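Local coordinates for protein 3-phosphoshikimate 1-carboxyvinyltransferase (Streptomyces sviceus, PDB 7M0O) that probably transfers the enolpyruvyl group of phosphoenolpyruvate to the 5-hydroxyl of 3-phosphoshikimate, releasing phosphate, as the EPSP synthase step of chorismate biosynthesis, at residues V121-E126 and L134-A139; A189-F194 and G210-T215; G265-V270 and R278-L283. One frame throughout, in Å; residues are numbered along the deposited sequence. Where two conformers were deposited one is given.

Contact 1: V121-E126 and L134-A139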
loop_
_atom_site.group_PDB
_atom_site.type_symbol
_atom_site.label_atom_id
_atom_site.label_comp_id
_atom_site.label_asym_id
_atom_site.label_seq_id
_atom_site.Cartn_x
_atom_site.Cartn_y
_atom_site.Cartn_z
ATOM N N VAL A 121 0.838 -6.499 28.488
ATOM C CA VAL A 121 2.241 -6.270 28.179
ATOM C C VAL A 121 2.787 -5.188 29.103
ATOM O O VAL A 121 2.150 -4.147 29.316
ATOM C CB VAL A 121 2.426 -5.884 26.701
ATOM C CG1 VAL A 121 3.900 -5.587 26.409
ATOM C CG2 VAL A 121 1.932 -7.020 25.793
ATOM N N ASP A 122 3.960 -5.447 29.668
ATOM C CA ASP A 122 4.697 -4.442 30.432
ATOM C C ASP A 122 5.417 -3.568 29.421
ATOM O O ASP A 122 6.552 -3.837 29.038
ATOM C CB ASP A 122 5.685 -5.100 31.388
ATOM C CG ASP A 122 6.450 -4.091 32.233
ATOM O OD1 ASP A 122 6.466 -2.883 31.902
ATOM O OD2 ASP A 122 7.055 -4.517 33.241
ATOM N N LEU A 123 4.735 -2.526 28.959
ATOM C CA LEU A 123 5.292 -1.535 28.050
ATOM C C LEU A 123 5.293 -0.192 28.766
ATOM O O LEU A 123 4.292 0.194 29.385
ATOM C CB LEU A 123 4.475 -1.460 26.743
ATOM C CG LEU A 123 4.915 -0.540 25.605
ATOM C CD1 LEU A 123 4.309 -1.068 24.326
ATOM C CD2 LEU A 123 4.440 0.902 25.869
ATOM N N ARG A 124 6.406 0.523 28.669
ATOM C CA ARG A 124 6.565 1.805 29.328
ATOM C C ARG A 124 7.084 2.827 28.330
ATOM O O ARG A 124 8.097 2.595 27.664
ATOM C CB ARG A 124 7.517 1.689 30.528
ATOM C CG ARG A 124 7.046 0.671 31.544
ATOM C CD ARG A 124 8.004 0.522 32.710
ATOM N NE ARG A 124 7.888 -0.795 33.336
ATOM C CZ ARG A 124 8.678 -1.210 34.322
ATOM N NH1 ARG A 124 9.628 -0.406 34.790
ATOM N NH2 ARG A 124 8.528 -2.423 34.836
ATOM N N HIS A 125 6.369 3.939 28.215
ATOM C CA HIS A 125 6.849 5.079 27.449
ATOM C C HIS A 125 7.808 5.885 28.322
ATOM O O HIS A 125 7.447 6.294 29.434
ATOM C CB HIS A 125 5.674 5.934 26.989
ATOM C CG HIS A 125 4.778 5.241 26.011
ATOM N ND1 HIS A 125 5.064 5.176 24.661
ATOM C CD2 HIS A 125 3.613 4.570 26.183
ATOM C CE1 HIS A 125 4.104 4.507 24.045
ATOM N NE2 HIS A 125 3.204 4.141 24.942
ATOM N N GLU A 126 9.036 6.086 27.827
ATOM C CA GLU A 126 10.045 6.782 28.622
ATOM C C GLU A 126 9.870 8.295 28.618
ATOM O O GLU A 126 10.381 8.956 29.535
ATOM C CB GLU A 126 11.451 6.432 28.132
ATOM C CG GLU A 126 11.732 4.922 28.031
ATOM C CD GLU A 126 11.873 4.259 29.382
ATOM O OE1 GLU A 126 12.022 4.982 30.387
ATOM O OE2 GLU A 126 11.848 3.010 29.440
ATOM N N LEU A 134 10.396 3.774 23.967
ATOM C CA LEU A 134 9.573 2.950 24.841
ATOM C C LEU A 134 10.279 1.631 25.092
ATOM O O LEU A 134 11.089 1.171 24.277
ATOM C CB LEU A 134 8.184 2.713 24.248
ATOM C CG LEU A 134 8.135 2.091 22.853
ATOM C CD1 LEU A 134 8.071 0.556 22.964
ATOM C CD2 LEU A 134 6.947 2.617 22.079
ATOM N N THR A 135 9.942 1.006 26.209
ATOM C CA THR A 135 10.624 -0.200 26.653
ATOM C C THR A 135 9.598 -1.304 26.877
ATOM O O THR A 135 8.612 -1.090 27.585
ATOM C CB THR A 135 11.418 0.098 27.927
ATOM O OG1 THR A 135 12.418 1.082 27.620
ATOM C CG2 THR A 135 12.094 -1.162 28.468
ATOM N N VAL A 136 9.827 -2.470 26.267
ATOM C CA VAL A 136 8.972 -3.646 26.445
ATOM C C VAL A 136 9.718 -4.699 27.250
ATOM O O VAL A 136 10.715 -5.267 26.780
ATOM C CB VAL A 136 8.519 -4.248 25.106
ATOM C CG1 VAL A 136 7.579 -5.448 25.362
ATOM C CG2 VAL A 136 7.869 -3.199 24.203
ATOM N N ARG A 137 9.205 -5.002 28.441
ATOM C CA ARG A 137 9.642 -6.159 29.227
ATOM C C ARG A 137 8.694 -7.304 28.896
ATOM O O ARG A 137 7.673 -7.505 29.554
ATOM C CB ARG A 137 9.652 -5.822 30.710
ATOM C CG ARG A 137 10.691 -4.742 31.065
ATOM C CD ARG A 137 10.385 -4.031 32.391
ATOM N NE ARG A 137 11.511 -3.235 32.890
ATOM C CZ ARG A 137 11.772 -1.973 32.546
ATOM N NH1 ARG A 137 10.990 -1.336 31.690
ATOM N NH2 ARG A 137 12.823 -1.341 33.065
ATOM N N ALA A 138 9.035 -8.049 27.844
ATOM C CA ALA A 138 8.126 -9.007 27.225
ATOM C C ALA A 138 8.130 -10.348 27.956
ATOM O O ALA A 138 9.178 -10.830 28.401
ATOM C CB ALA A 138 8.524 -9.212 25.755
ATOM N N ALA A 139 6.943 -10.953 28.059
ATOM C CA ALA A 139 6.781 -12.310 28.578
ATOM C C ALA A 139 5.615 -12.997 27.868
ATOM O O ALA A 139 4.806 -13.691 28.494
ATOM C CB ALA A 139 6.561 -12.304 30.091
HETATM O O HOH W 1 5.080 -8.182 29.151
HETATM O O HOH W 2 8.675 -2.023 30.200
HETATM O O HOH W 3 11.888 1.524 31.697
#
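Two hydrogen bonds grip carboxylate oxygen OE2 of E126: T135 OG1 donates to it over 2.7 Å, and a water donates the second. The hydroxyl meets the carboxylate on its anti side, tilted somewhat from the plane. E126 gets there because its chain bends at chi2 (-72°), swinging the carboxylate back over the partner strand. The same water accepts from R137 NH1 at the edge of the guanidinium, linking the glutamate to an arginine whose NH1 lies 5.0 Å from OE2. A second water, also in the plane of that group, takes a bond from R137 NH1 and sits within hydrogen-bonding distance of D122 OD1 and T135 O.

R124 grips D122 side-on: NE reaches OD1 at 2.9 Å and NH2 reaches OD2 at 3.0 Å, both on syn lone pairs. So held, the R124 guanidinium lies flat on that of R137, with centres 3.6 Å apart and planes 7° from parallel. The nearby D122 carboxylate probably helps the two like charges lie this close, and its OD2 also touches R137 CD at 3.5 Å.

Strands 122-125 and 134-139 form an antiparallel beta hairpin, the last two strands of a beta-alpha-beta-alpha-beta-beta unit. Strand 122-125 is at the margin of the sheet, while 134-139 also pairs with strand 95-99. R124 and T135 are a hydrogen-bonded pair, joined by N-to-O bonds in both directions.

D122, R124, T135 and R137 share one face of the sheet; L123, H125, L134 and V136 line the opposite one, with L123 and H125 touching helix 110-118. L134 CD2 packs obliquely against the H125 ring, 3.9 Å from CE1, while the ring nitrogens are engaged by H131 O and S113 OG. V121 CG1 meets V136 CG1 at 3.8 Å, the side chains crossing at a slant.

Contact 2: A189-F194 and G210-T215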
loop_
_atom_site.group_PDB
_atom_site.type_symbol
_atom_site.label_atom_id
_atom_site.label_comp_id
_atom_site.label_asym_id
_atom_site.label_seq_id
_atom_site.Cartn_x
_atom_site.Cartn_y
_atom_site.Cartn_z
ATOM N N ALA A 189 -6.207 -11.675 4.082
ATOM C CA ALA A 189 -5.801 -12.581 3.016
ATOM C C ALA A 189 -4.344 -13.009 3.174
ATOM O O ALA A 189 -3.989 -14.160 2.881
ATOM C CB ALA A 189 -6.022 -11.925 1.655
ATOM N N MET A 190 -3.480 -12.093 3.617
ATOM C CA MET A 190 -2.078 -12.453 3.805
ATOM C C MET A 190 -1.922 -13.430 4.966
ATOM O O MET A 190 -1.150 -14.396 4.883
ATOM C CB MET A 190 -1.233 -11.193 4.009
ATOM C CG MET A 190 -1.191 -10.287 2.761
ATOM S SD MET A 190 -0.130 -8.839 2.921
ATOM C CE MET A 190 1.483 -9.630 3.059
ATOM N N MET A 191 -2.669 -13.212 6.052
ATOM C CA MET A 191 -2.652 -14.170 7.150
ATOM C C MET A 191 -3.108 -15.551 6.680
ATOM O O MET A 191 -2.573 -16.573 7.135
ATOM C CB MET A 191 -3.513 -13.650 8.306
ATOM C CG MET A 191 -2.947 -12.392 9.016
ATOM S SD MET A 191 -4.061 -11.661 10.242
ATOM C CE MET A 191 -4.084 -12.970 11.478
ATOM N N ARG A 192 -4.064 -15.604 5.737
ATOM C CA ARG A 192 -4.504 -16.891 5.190
ATOM C C ARG A 192 -3.386 -17.564 4.409
ATOM O O ARG A 192 -3.215 -18.787 4.493
ATOM C CB ARG A 192 -5.746 -16.716 4.306
ATOM C CG ARG A 192 -7.044 -16.499 5.070
ATOM C CD ARG A 192 -8.278 -16.644 4.173
ATOM N NE ARG A 192 -8.446 -15.501 3.279
ATOM C CZ ARG A 192 -9.134 -14.403 3.582
ATOM N NH1 ARG A 192 -9.724 -14.290 4.767
ATOM N NH2 ARG A 192 -9.234 -13.414 2.703
ATOM N N ALA A 193 -2.596 -16.785 3.659
ATOM C CA ALA A 193 -1.453 -17.352 2.953
ATOM C C ALA A 193 -0.420 -17.924 3.915
ATOM O O ALA A 193 0.342 -18.823 3.539
ATOM C CB ALA A 193 -0.809 -16.300 2.049
ATOM N N PHE A 194 -0.397 -17.439 5.152
ATOM C CA PHE A 194 0.479 -17.969 6.182
ATOM C C PHE A 194 -0.267 -18.890 7.149
ATOM O O PHE A 194 0.182 -19.093 8.281
ATOM C CB PHE A 194 1.166 -16.805 6.913
ATOM C CG PHE A 194 2.304 -16.189 6.131
ATOM C CD1 PHE A 194 3.626 -16.564 6.389
ATOM C CD2 PHE A 194 2.063 -15.263 5.139
ATOM C CE1 PHE A 194 4.677 -16.021 5.662
ATOM C CE2 PHE A 194 3.110 -14.703 4.412
ATOM C CZ PHE A 194 4.414 -15.071 4.669
ATOM N N GLY A 210 -2.034 -20.495 17.761
ATOM C CA GLY A 210 -1.367 -21.577 17.063
ATOM C C GLY A 210 -0.314 -21.170 16.061
ATOM O O GLY A 210 0.332 -22.051 15.480
ATOM N N GLY A 211 -0.129 -19.881 15.826
ATOM C CA GLY A 211 0.960 -19.414 14.998
ATOM C C GLY A 211 0.681 -19.462 13.507
ATOM O O GLY A 211 -0.431 -19.736 13.030
ATOM N N TYR A 212 1.753 -19.203 12.759
ATOM C CA TYR A 212 1.759 -19.135 11.308
ATOM C C TYR A 212 2.608 -20.249 10.710
ATOM O O TYR A 212 3.496 -20.796 11.366
ATOM C CB TYR A 212 2.313 -17.787 10.822
ATOM C CG TYR A 212 1.503 -16.566 11.185
ATOM C CD1 TYR A 212 0.315 -16.278 10.535
ATOM C CD2 TYR A 212 1.946 -15.679 12.164
ATOM C CE1 TYR A 212 -0.420 -15.142 10.867
ATOM C CE2 TYR A 212 1.231 -14.544 12.487
ATOM C CZ TYR A 212 0.049 -14.284 11.846
ATOM O OH TYR A 212 -0.653 -13.139 12.181
ATOM N N ARG A 213 2.348 -20.544 9.430
ATOM C CA ARG A 213 3.110 -21.513 8.648
ATOM C C ARG A 213 3.928 -20.769 7.597
ATOM O O ARG A 213 3.352 -20.072 6.753
ATOM C CB ARG A 213 2.175 -22.510 7.960
ATOM C CG ARG A 213 2.002 -23.844 8.691
ATOM C CD ARG A 213 1.439 -23.663 10.095
ATOM N NE ARG A 213 0.352 -22.683 10.130
ATOM C CZ ARG A 213 -0.436 -22.465 11.183
ATOM N NH1 ARG A 213 -0.278 -23.166 12.303
ATOM N NH2 ARG A 213 -1.391 -21.546 11.111
ATOM N N ALA A 214 5.251 -20.942 7.625
ATOM C CA ALA A 214 6.118 -20.275 6.660
ATOM C C ALA A 214 5.782 -20.721 5.245
ATOM O O ALA A 214 5.277 -21.828 5.016
ATOM C CB ALA A 214 7.589 -20.572 6.940
ATOM N N THR A 215 6.106 -19.861 4.287
ATOM C CA THR A 215 5.810 -20.134 2.889
ATOM C C THR A 215 6.728 -19.285 2.011
ATOM O O THR A 215 7.553 -18.509 2.502
ATOM C CB THR A 215 4.325 -19.871 2.601
ATOM O OG1 THR A 215 3.979 -20.400 1.317
ATOM C CG2 THR A 215 4.029 -18.373 2.639
HETATM O O HOH W 4 1.545 -20.927 4.656
#
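The direct hydrogen bond between the segments runs from R213 N to F194 O, 2.8 Å long and nearly straight at 175°, with the donor standing above the carbonyl plane. F194 O also lies in the plane of the Y212 ring, at its edge, 3.6 Å from CD1. A water extends the polar link by donating to A193 O and to R213 O, so two consecutive carbonyls at the end of the helix are both engaged.

The methyl CG2 of T215 sits over one face of the F194 ring, 4.0 Å from its centroid and 14° off the normal, a CH-pi contact. It is placed there by the T215 torsion that sets CG2 between the backbone N and the carbonyl carbon, leaving OG1 opposite the N (chi1 -168°). With an alanine at F194 the T215 methyl would probably lose the ring face it lies on, opening a gap between the helix end and T25 of strand 24-28, which F194 also touches.

These contacts tie the C-terminal end of helix 182-193, which F194 is the first residue to leave, to the connection running from strand 204-207 into strand 216-218. The two strands belong to different four-stranded sheets, so the segment 210-215 passes from one to the other past the helix end.

Van der Waals contacts gather round Y212. F194 CB packs on ring atom Y212 CD1 at 3.8 Å, and M191 brings CG obliquely toward the same ring, while its CE approaches Y212 OH at 3.5 Å. The phenol hydroxyl bonds to L162 O, and Y212 also touches L17 of helix 8-20.

Contact 3: G265-V270 and R278-L283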
loop_
_atom_site.group_PDB
_atom_site.type_symbol
_atom_site.label_atom_id
_atom_site.label_comp_id
_atom_site.label_asym_id
_atom_site.label_seq_id
_atom_site.Cartn_x
_atom_site.Cartn_y
_atom_site.Cartn_z
ATOM N N GLY A 265 -11.794 -0.792 -24.908
ATOM C CA GLY A 265 -11.356 -1.465 -26.120
ATOM C C GLY A 265 -9.902 -1.879 -26.148
ATOM O O GLY A 265 -9.450 -2.423 -27.170
ATOM N N ALA A 266 -9.152 -1.643 -25.072
ATOM C CA ALA A 266 -7.803 -2.184 -24.975
ATOM C C ALA A 266 -7.871 -3.701 -24.868
ATOM O O ALA A 266 -8.877 -4.264 -24.434
ATOM C CB ALA A 266 -7.074 -1.596 -23.760
ATOM N N GLU A 267 -6.791 -4.373 -25.290
ATOM C CA GLU A 267 -6.653 -5.818 -25.105
ATOM C C GLU A 267 -6.024 -6.051 -23.733
ATOM O O GLU A 267 -4.877 -5.659 -23.494
ATOM C CB GLU A 267 -5.802 -6.434 -26.218
ATOM C CG GLU A 267 -6.565 -6.689 -27.512
ATOM C CD GLU A 267 -5.657 -7.041 -28.687
ATOM O OE1 GLU A 267 -4.436 -7.222 -28.486
ATOM O OE2 GLU A 267 -6.172 -7.127 -29.823
ATOM N N VAL A 268 -6.794 -6.633 -22.815
ATOM C CA VAL A 268 -6.357 -6.816 -21.438
ATOM C C VAL A 268 -6.364 -8.297 -21.114
ATOM O O VAL A 268 -7.416 -8.947 -21.185
ATOM C CB VAL A 268 -7.249 -6.060 -20.450
ATOM C CG1 VAL A 268 -6.812 -6.361 -19.009
ATOM C CG2 VAL A 268 -7.191 -4.575 -20.752
ATOM N N SER A 269 -5.206 -8.820 -20.709
ATOM C CA SER A 269 -5.078 -10.222 -20.319
ATOM C C SER A 269 -4.573 -10.274 -18.883
ATOM O O SER A 269 -3.427 -9.905 -18.603
ATOM C CB SER A 269 -4.145 -10.989 -21.258
ATOM O OG SER A 269 -4.149 -12.375 -20.939
ATOM N N VAL A 270 -5.432 -10.722 -17.972
ATOM C CA VAL A 270 -5.062 -10.904 -16.575
ATOM C C VAL A 270 -4.742 -12.385 -16.404
ATOM O O VAL A 270 -5.642 -13.230 -16.364
ATOM C CB VAL A 270 -6.168 -10.439 -15.624
ATOM C CG1 VAL A 270 -5.740 -10.682 -14.181
ATOM C CG2 VAL A 270 -6.463 -8.967 -15.851
ATOM N N ARG A 278 -2.599 -4.143 -23.945
ATOM C CA ARG A 278 -2.129 -3.790 -25.281
ATOM C C ARG A 278 -3.093 -2.784 -25.894
ATOM O O ARG A 278 -4.299 -3.038 -25.945
ATOM C CB ARG A 278 -2.019 -5.033 -26.177
ATOM C CG ARG A 278 -1.494 -4.740 -27.573
ATOM C CD ARG A 278 -1.432 -6.012 -28.431
ATOM N NE ARG A 278 -0.568 -7.020 -27.830
ATOM C CZ ARG A 278 -1.006 -8.100 -27.195
ATOM N NH1 ARG A 278 -2.312 -8.322 -27.070
ATOM N NH2 ARG A 278 -0.134 -8.957 -26.676
ATOM N N GLY A 279 -2.556 -1.659 -26.369
ATOM C CA GLY A 279 -3.383 -0.675 -27.061
ATOM C C GLY A 279 -3.806 -1.162 -28.441
ATOM O O GLY A 279 -3.029 -1.777 -29.176
ATOM N N THR A 280 -5.058 -0.880 -28.795
ATOM C CA THR A 280 -5.622 -1.311 -30.070
ATOM C C THR A 280 -5.927 -0.143 -30.989
ATOM O O THR A 280 -6.308 -0.368 -32.142
ATOM C CB THR A 280 -6.898 -2.128 -29.853
ATOM O OG1 THR A 280 -7.925 -1.285 -29.325
ATOM C CG2 THR A 280 -6.636 -3.273 -28.891
ATOM N N GLY A 281 -5.751 1.097 -30.515
ATOM C CA GLY A 281 -6.202 2.272 -31.233
ATOM C C GLY A 281 -7.643 2.648 -30.958
ATOM O O GLY A 281 -8.053 3.772 -31.272
ATOM N N GLU A 282 -8.425 1.727 -30.406
ATOM C CA GLU A 282 -9.800 1.977 -30.009
ATOM C C GLU A 282 -9.789 2.404 -28.550
ATOM O O GLU A 282 -9.339 1.641 -27.688
ATOM C CB GLU A 282 -10.659 0.726 -30.207
ATOM C CG GLU A 282 -12.162 0.960 -30.100
ATOM C CD GLU A 282 -12.809 1.272 -31.444
ATOM O OE1 GLU A 282 -12.398 0.675 -32.465
ATOM O OE2 GLU A 282 -13.721 2.130 -31.486
ATOM N N LEU A 283 -10.256 3.624 -28.279
ATOM C CA LEU A 283 -10.420 4.133 -26.913
ATOM C C LEU A 283 -11.835 4.683 -26.824
ATOM O O LEU A 283 -12.071 5.842 -27.167
ATOM C CB LEU A 283 -9.383 5.195 -26.580
ATOM C CG LEU A 283 -8.956 5.283 -25.112
ATOM C CD1 LEU A 283 -8.224 4.038 -24.674
ATOM C CD2 LEU A 283 -8.085 6.509 -24.869
#
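T280 OG1 donates to G265 O over 2.9 Å, standing well above the carbonyl plane, and accepts in turn from the backbone N of E282 at 3.2 Å. The second of these bonds makes an ST turn, which curls 280-282 round the hydroxyl; the first fastens that turn to G265, at the C-terminal end of helix 257-263. OG1 takes the position between the backbone N and the carbonyl carbon (chi1 67°), and this leaves the methyl CG2 to lie against E267 CG at 3.7 Å. Packing is tight at G265. It ends the helix in a Schellman motif with positive phi, and a beta carbon on it would come 3.2 Å from E282 O besides jamming against the preceding carbonyl, so there is room only for hydrogen. Next to it, A266 is buried, its CB resting near R278 O and on A234 of helix 223-235.

The other side is looser and faces solvent. There E267 extends its carboxylate beyond CG, and OE1 forms a salt bridge with R278 NH1 at 2.8 Å, NH1 donating. The oxygen lies close to the plane of the guanidinium, at its edge, yet the two flat groups are turned 69° apart: this is a single-point grip, not a paired one. The bend of R278 at chi3 (-59°) turns the guanidinium back toward E267, and its NH2 makes a long, weak ion pair with E240.

The two backbones exchange hydrogen bonds, E267 N to R278 O at 2.9 Å and R278 N to E267 O at 2.8 Å, an antiparallel hydrogen-bonded pair. It is the open end of the beta hairpin 267-270/274-278, which follows helix 257-263 and supplies two strands of a three-stranded antiparallel sheet with strand 240-244.

Followed from the N terminus, the three contacts come in series, none nested within or crossing another. Contact 1 closes first, joining neighbouring strands across a turn of seven residues. Contact 2 encloses a longer excursion, the strands 199-201 and 204-207, and brings the chain back to the end of helix 182-193 before it enters strand 216-218 in a different sheet. Contact 3 again closes a hairpin, with seven residues between its segments. Contacts 1 and 2 lie in one lobe of the two-domain EPSP synthase fold, with centres 27 Å apart, and contact 3 in the other; contacts 1 and 3, 55 Å apart between centres, lie on opposite sides of the chain's centre.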